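Local coordinates for serpin-12 (Manduca sexta, PDB 6CJ7), which probably inhibits serine proteases, as serpins do, and controls the prophenoloxidase activation system in larval hemolymph, at residues Pro264-Ser276 against Pro349-Ala361. Numbering follows the deposited sequence.
Sequences PPKDVALELPKFS and PSLYFRANKPFLA
Ala269 and Phe353 are joined by an almost straight hydrogen bond, Phe353 N to Ala269 O at 2.9 Å, in a ladder of parallel strands. The ladder starts at Asp267 O, which accepts Leu351 N and, weakly, Ser350 N; Ala269 N gives to Leu351 O, Glu271 N to Phe353 O, and Ala355 N to Glu271 O. After that, Pro273 has no N-H to offer, and Ala355 turns the second chain away through an inverse gamma turn. In serpin terms this matches strands 2C and 1C of sheet C, the latter entered just after the reactive-centre loop, here partly disordered; strand 198-215 pairs with the other edge of 265-273.

Apolar side chains fill the face bearing Val268, Leu270, Leu351 and Phe353. Leu270 CD1 reaches Phe353 CD1 at 3.6 Å: with CG anti to the backbone N (chi1 172°), the Leu270 side chain runs beside that of Phe353, and CD1 meets the ring obliquely. Val236 and Leu238 also touch Phe353, whose large ring suits this buried site. Further on, Phe275 CE2 comes to the edge of the Phe359 ring, 4.2 Å from Phe359 CZ.

The other face is more polar. Ala269 has a methyl small enough to fit beside Pro349 and Tyr352: its CB lies 3.7 Å from Pro349 CG and 3.9 Å from Tyr352 CD1; that proline atom lies over the rim of the tyrosine ring. Glu271 OE1 packs on Arg354 CD, while a water, donating to OE1 and accepting from Arg354 NH1, bridges the charged groups. Asp267 turns its carboxylate to a salt bridge with Arg207.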
loop_
_atom_site.group_PDB
_atom_site.type_symbol
_atom_site.label_atom_id
_atom_site.label_comp_id
_atom_site.label_asym_id
_atom_site.label_seq_id
_atom_site.Cartn_x
_atom_site.Cartn_y
_atom_site.Cartn_z
ATOM N N PRO A 264 11.959 9.543 -21.456
ATOM C CA PRO A 264 13.024 10.538 -21.503
ATOM C C PRO A 264 12.625 11.776 -20.723
ATOM O O PRO A 264 11.428 12.058 -20.545
ATOM C CB PRO A 264 13.154 10.840 -23.006
ATOM C CG PRO A 264 11.774 10.644 -23.518
ATOM C CD PRO A 264 11.199 9.490 -22.717
ATOM N N PRO A 265 13.591 12.532 -20.216
ATOM C CA PRO A 265 13.245 13.754 -19.487
ATOM C C PRO A 265 12.593 14.768 -20.416
ATOM O O PRO A 265 12.994 14.924 -21.574
ATOM C CB PRO A 265 14.600 14.257 -18.967
ATOM C CG PRO A 265 15.520 13.078 -19.064
ATOM C CD PRO A 265 15.044 12.301 -20.249
ATOM N N LYS A 266 11.572 15.447 -19.900
ATOM C CA LYS A 266 10.883 16.514 -20.607
ATOM C C LYS A 266 10.827 17.747 -19.718
ATOM O O LYS A 266 10.768 17.649 -18.491
ATOM C CB LYS A 266 9.442 16.108 -21.001
ATOM C CG LYS A 266 9.342 15.023 -22.073
ATOM C CD LYS A 266 10.022 15.490 -23.363
ATOM C CE LYS A 266 10.637 14.314 -24.121
ATOM N NZ LYS A 266 12.110 14.456 -24.296
ATOM N N ASP A 267 10.811 18.911 -20.351
ATOM C CA ASP A 267 10.612 20.180 -19.656
ATOM C C ASP A 267 9.134 20.303 -19.278
ATOM O O ASP A 267 8.280 20.502 -20.147
ATOM C CB ASP A 267 11.092 21.300 -20.580
ATOM C CG ASP A 267 10.838 22.706 -20.035
ATOM O OD1 ASP A 267 10.455 22.889 -18.866
ATOM O OD2 ASP A 267 11.059 23.660 -20.814
ATOM N N VAL A 268 8.821 20.121 -17.991
ATOM C CA VAL A 268 7.443 20.049 -17.504
ATOM C C VAL A 268 7.165 21.226 -16.578
ATOM O O VAL A 268 7.926 21.470 -15.636
ATOM C CB VAL A 268 7.171 18.726 -16.764
ATOM C CG1 VAL A 268 5.767 18.732 -16.149
ATOM C CG2 VAL A 268 7.345 17.542 -17.703
ATOM N N ALA A 269 6.050 21.924 -16.820
ATOM C CA ALA A 269 5.478 22.867 -15.863
ATOM C C ALA A 269 4.434 22.121 -15.039
ATOM O O ALA A 269 3.366 21.769 -15.551
ATOM C CB ALA A 269 4.850 24.060 -16.579
ATOM N N LEU A 270 4.739 21.895 -13.764
ATOM C CA LEU A 270 3.963 21.007 -12.905
ATOM C C LEU A 270 3.206 21.798 -11.842
ATOM O O LEU A 270 3.780 22.671 -11.184
ATOM C CB LEU A 270 4.906 19.994 -12.248
ATOM C CG LEU A 270 4.330 19.083 -11.159
ATOM C CD1 LEU A 270 3.368 18.080 -11.766
ATOM C CD2 LEU A 270 5.469 18.360 -10.440
ATOM N N GLU A 271 1.915 21.496 -11.676
ATOM C CA GLU A 271 1.119 21.961 -10.547
ATOM C C GLU A 271 0.525 20.728 -9.891
ATOM O O GLU A 271 -0.292 20.035 -10.507
ATOM C CB GLU A 271 0.017 22.922 -10.983
ATOM C CG GLU A 271 0.596 24.172 -11.645
ATOM C CD GLU A 271 -0.454 25.186 -12.072
ATOM O OE1 GLU A 271 -1.632 25.058 -11.694
ATOM O OE2 GLU A 271 -0.092 26.125 -12.806
ATOM N N LEU A 272 0.942 20.459 -8.654
ATOM C CA LEU A 272 0.585 19.222 -7.948
ATOM C C LEU A 272 -0.018 19.547 -6.584
ATOM O O LEU A 272 0.668 20.129 -5.747
ATOM C CB LEU A 272 1.822 18.318 -7.801
ATOM C CG LEU A 272 1.567 16.955 -7.166
ATOM C CD1 LEU A 272 0.785 16.066 -8.118
ATOM C CD2 LEU A 272 2.885 16.282 -6.764
ATOM N N PRO A 273 -1.277 19.175 -6.297
ATOM C CA PRO A 273 -1.835 19.459 -4.971
ATOM C C PRO A 273 -1.083 18.707 -3.883
ATOM O O PRO A 273 -0.767 17.521 -4.011
ATOM C CB PRO A 273 -3.286 18.972 -5.089
ATOM C CG PRO A 273 -3.492 18.513 -6.456
ATOM C CD PRO A 273 -2.190 18.383 -7.162
ATOM N N LYS A 274 -0.794 19.428 -2.799
ATOM C CA LYS A 274 -0.401 18.781 -1.556
ATOM C C LYS A 274 -1.531 17.900 -1.058
ATOM O O LYS A 274 -2.702 18.294 -1.109
ATOM C CB LYS A 274 -0.100 19.818 -0.457
ATOM C CG LYS A 274 1.155 20.605 -0.621
ATOM C CD LYS A 274 1.792 20.865 0.737
ATOM C CE LYS A 274 1.229 22.094 1.414
ATOM N NZ LYS A 274 2.025 22.430 2.630
ATOM N N PHE A 275 -1.187 16.721 -0.538
ATOM C CA PHE A 275 -2.208 15.892 0.089
ATOM C C PHE A 275 -1.579 14.997 1.144
ATOM O O PHE A 275 -0.375 14.731 1.135
ATOM C CB PHE A 275 -2.983 15.061 -0.947
ATOM C CG PHE A 275 -2.155 14.046 -1.676
ATOM C CD1 PHE A 275 -1.923 12.783 -1.137
ATOM C CD2 PHE A 275 -1.630 14.337 -2.922
ATOM C CE1 PHE A 275 -1.157 11.846 -1.821
ATOM C CE2 PHE A 275 -0.883 13.409 -3.614
ATOM C CZ PHE A 275 -0.631 12.160 -3.069
ATOM N N SER A 276 -2.422 14.551 2.063
ATOM C CA SER A 276 -2.076 13.481 2.990
ATOM C C SER A 276 -3.289 12.571 3.076
ATOM O O SER A 276 -4.378 13.036 3.426
ATOM C CB SER A 276 -1.707 14.048 4.368
ATOM O OG SER A 276 -1.316 13.015 5.255
ATOM N N PRO A 349 6.840 25.206 -21.932
ATOM C CA PRO A 349 7.280 23.858 -21.556
ATOM C C PRO A 349 6.799 22.824 -22.559
ATOM O O PRO A 349 5.807 23.024 -23.262
ATOM C CB PRO A 349 6.630 23.649 -20.181
ATOM C CG PRO A 349 5.429 24.519 -20.199
ATOM C CD PRO A 349 5.842 25.743 -20.988
ATOM N N SER A 350 7.532 21.712 -22.627
ATOM C CA SER A 350 7.116 20.607 -23.480
ATOM C C SER A 350 5.791 20.022 -23.018
ATOM O O SER A 350 4.988 19.562 -23.839
ATOM C CB SER A 350 8.192 19.519 -23.498
ATOM O OG SER A 350 9.491 20.087 -23.548
ATOM N N LEU A 351 5.538 20.042 -21.714
ATOM C CA LEU A 351 4.349 19.434 -21.145
ATOM C C LEU A 351 3.864 20.294 -19.994
ATOM O O LEU A 351 4.654 20.675 -19.125
ATOM C CB LEU A 351 4.644 18.009 -20.654
ATOM C CG LEU A 351 3.547 17.248 -19.910
ATOM C CD1 LEU A 351 2.329 17.071 -20.795
ATOM C CD2 LEU A 351 4.057 15.902 -19.414
ATOM N N TYR A 352 2.574 20.609 -20.000
ATOM C CA TYR A 352 1.891 21.137 -18.828
ATOM C C TYR A 352 1.244 19.980 -18.091
ATOM O O TYR A 352 0.490 19.208 -18.688
ATOM C CB TYR A 352 0.815 22.150 -19.217
ATOM C CG TYR A 352 1.330 23.490 -19.683
ATOM C CD1 TYR A 352 1.668 24.478 -18.767
ATOM C CD2 TYR A 352 1.453 23.774 -21.035
ATOM C CE1 TYR A 352 2.128 25.712 -19.188
ATOM C CE2 TYR A 352 1.912 25.006 -21.464
ATOM C CZ TYR A 352 2.248 25.968 -20.535
ATOM O OH TYR A 352 2.706 27.192 -20.957
ATOM N N PHE A 353 1.538 19.859 -16.799
ATOM C CA PHE A 353 0.961 18.808 -15.966
ATOM C C PHE A 353 0.286 19.484 -14.779
ATOM O O PHE A 353 0.929 19.798 -13.775
ATOM C CB PHE A 353 2.017 17.801 -15.511
ATOM C CG PHE A 353 1.441 16.511 -14.984
ATOM C CD1 PHE A 353 0.883 16.450 -13.715
ATOM C CD2 PHE A 353 1.483 15.347 -15.747
ATOM C CE1 PHE A 353 0.351 15.262 -13.212
ATOM C CE2 PHE A 353 0.945 14.147 -15.247
ATOM C CZ PHE A 353 0.383 14.111 -13.979
ATOM N N ARG A 354 -1.019 19.700 -14.893
ATOM C CA ARG A 354 -1.775 20.389 -13.862
ATOM C C ARG A 354 -2.797 19.405 -13.310
ATOM O O ARG A 354 -3.785 19.086 -13.981
ATOM C CB ARG A 354 -2.427 21.647 -14.425
ATOM C CG ARG A 354 -3.607 22.171 -13.633
ATOM C CD ARG A 354 -3.965 23.537 -14.104
ATOM N NE ARG A 354 -4.377 23.548 -15.507
ATOM C CZ ARG A 354 -4.487 24.645 -16.243
ATOM N NH1 ARG A 354 -4.217 25.826 -15.701
ATOM N NH2 ARG A 354 -4.858 24.564 -17.518
ATOM N N ALA A 355 -2.547 18.927 -12.098
ATOM C CA ALA A 355 -3.393 17.908 -11.480
ATOM C C ALA A 355 -4.494 18.558 -10.641
ATOM O O ALA A 355 -4.542 18.419 -9.418
ATOM C CB ALA A 355 -2.540 16.960 -10.644
ATOM N N ASN A 356 -5.374 19.289 -11.330
ATOM C CA ASN A 356 -6.480 20.018 -10.716
ATOM C C ASN A 356 -7.810 19.297 -10.908
ATOM O O ASN A 356 -8.877 19.928 -10.910
ATOM C CB ASN A 356 -6.549 21.446 -11.256
ATOM C CG ASN A 356 -6.834 21.504 -12.751
ATOM O OD1 ASN A 356 -6.935 20.481 -13.426
ATOM N ND2 ASN A 356 -6.968 22.716 -13.272
ATOM N N LYS A 357 -7.732 17.990 -11.100
ATOM C CA LYS A 357 -8.869 17.102 -11.272
ATOM C C LYS A 357 -8.400 15.737 -10.802
ATOM O O LYS A 357 -7.199 15.537 -10.577
ATOM C CB LYS A 357 -9.336 17.066 -12.731
ATOM C CG LYS A 357 -8.314 16.530 -13.704
ATOM C CD LYS A 357 -8.861 16.570 -15.121
ATOM C CE LYS A 357 -7.819 16.123 -16.128
ATOM N NZ LYS A 357 -8.429 15.834 -17.457
ATOM N N PRO A 358 -9.316 14.784 -10.612
ATOM C CA PRO A 358 -8.908 13.487 -10.052
ATOM C C PRO A 358 -7.779 12.804 -10.827
ATOM O O PRO A 358 -7.728 12.833 -12.062
ATOM C CB PRO A 358 -10.207 12.668 -10.107
ATOM C CG PRO A 358 -11.238 13.664 -9.897
ATOM C CD PRO A 358 -10.786 14.914 -10.652
ATOM N N PHE A 359 -6.879 12.170 -10.080
ATOM C CA PHE A 359 -5.667 11.596 -10.649
ATOM C C PHE A 359 -5.233 10.400 -9.821
ATOM O O PHE A 359 -5.744 10.162 -8.724
ATOM C CB PHE A 359 -4.530 12.635 -10.738
ATOM C CG PHE A 359 -4.084 13.171 -9.398
ATOM C CD1 PHE A 359 -4.691 14.299 -8.859
ATOM C CD2 PHE A 359 -3.032 12.591 -8.717
ATOM C CE1 PHE A 359 -4.277 14.812 -7.638
ATOM C CE2 PHE A 359 -2.615 13.086 -7.492
ATOM C CZ PHE A 359 -3.234 14.201 -6.952
ATOM N N LEU A 360 -4.288 9.638 -10.370
ATOM C CA LEU A 360 -3.709 8.476 -9.710
ATOM C C LEU A 360 -2.286 8.803 -9.282
ATOM O O LEU A 360 -1.531 9.417 -10.041
ATOM C CB LEU A 360 -3.651 7.276 -10.648
ATOM C CG LEU A 360 -4.937 6.667 -11.168
ATOM C CD1 LEU A 360 -4.557 5.407 -11.937
ATOM C CD2 LEU A 360 -5.880 6.337 -10.002
ATOM N N ALA A 361 -1.912 8.385 -8.078
ATOM C CA ALA A 361 -0.535 8.518 -7.628
ATOM C C ALA A 361 -0.033 7.155 -7.182
ATOM O O ALA A 361 -0.721 6.441 -6.453
ATOM C CB ALA A 361 -0.414 9.535 -6.486
HETATM O O HOH W 1 11.595 18.880 -23.164
HETATM O O HOH W 2 -3.347 26.906 -13.371
#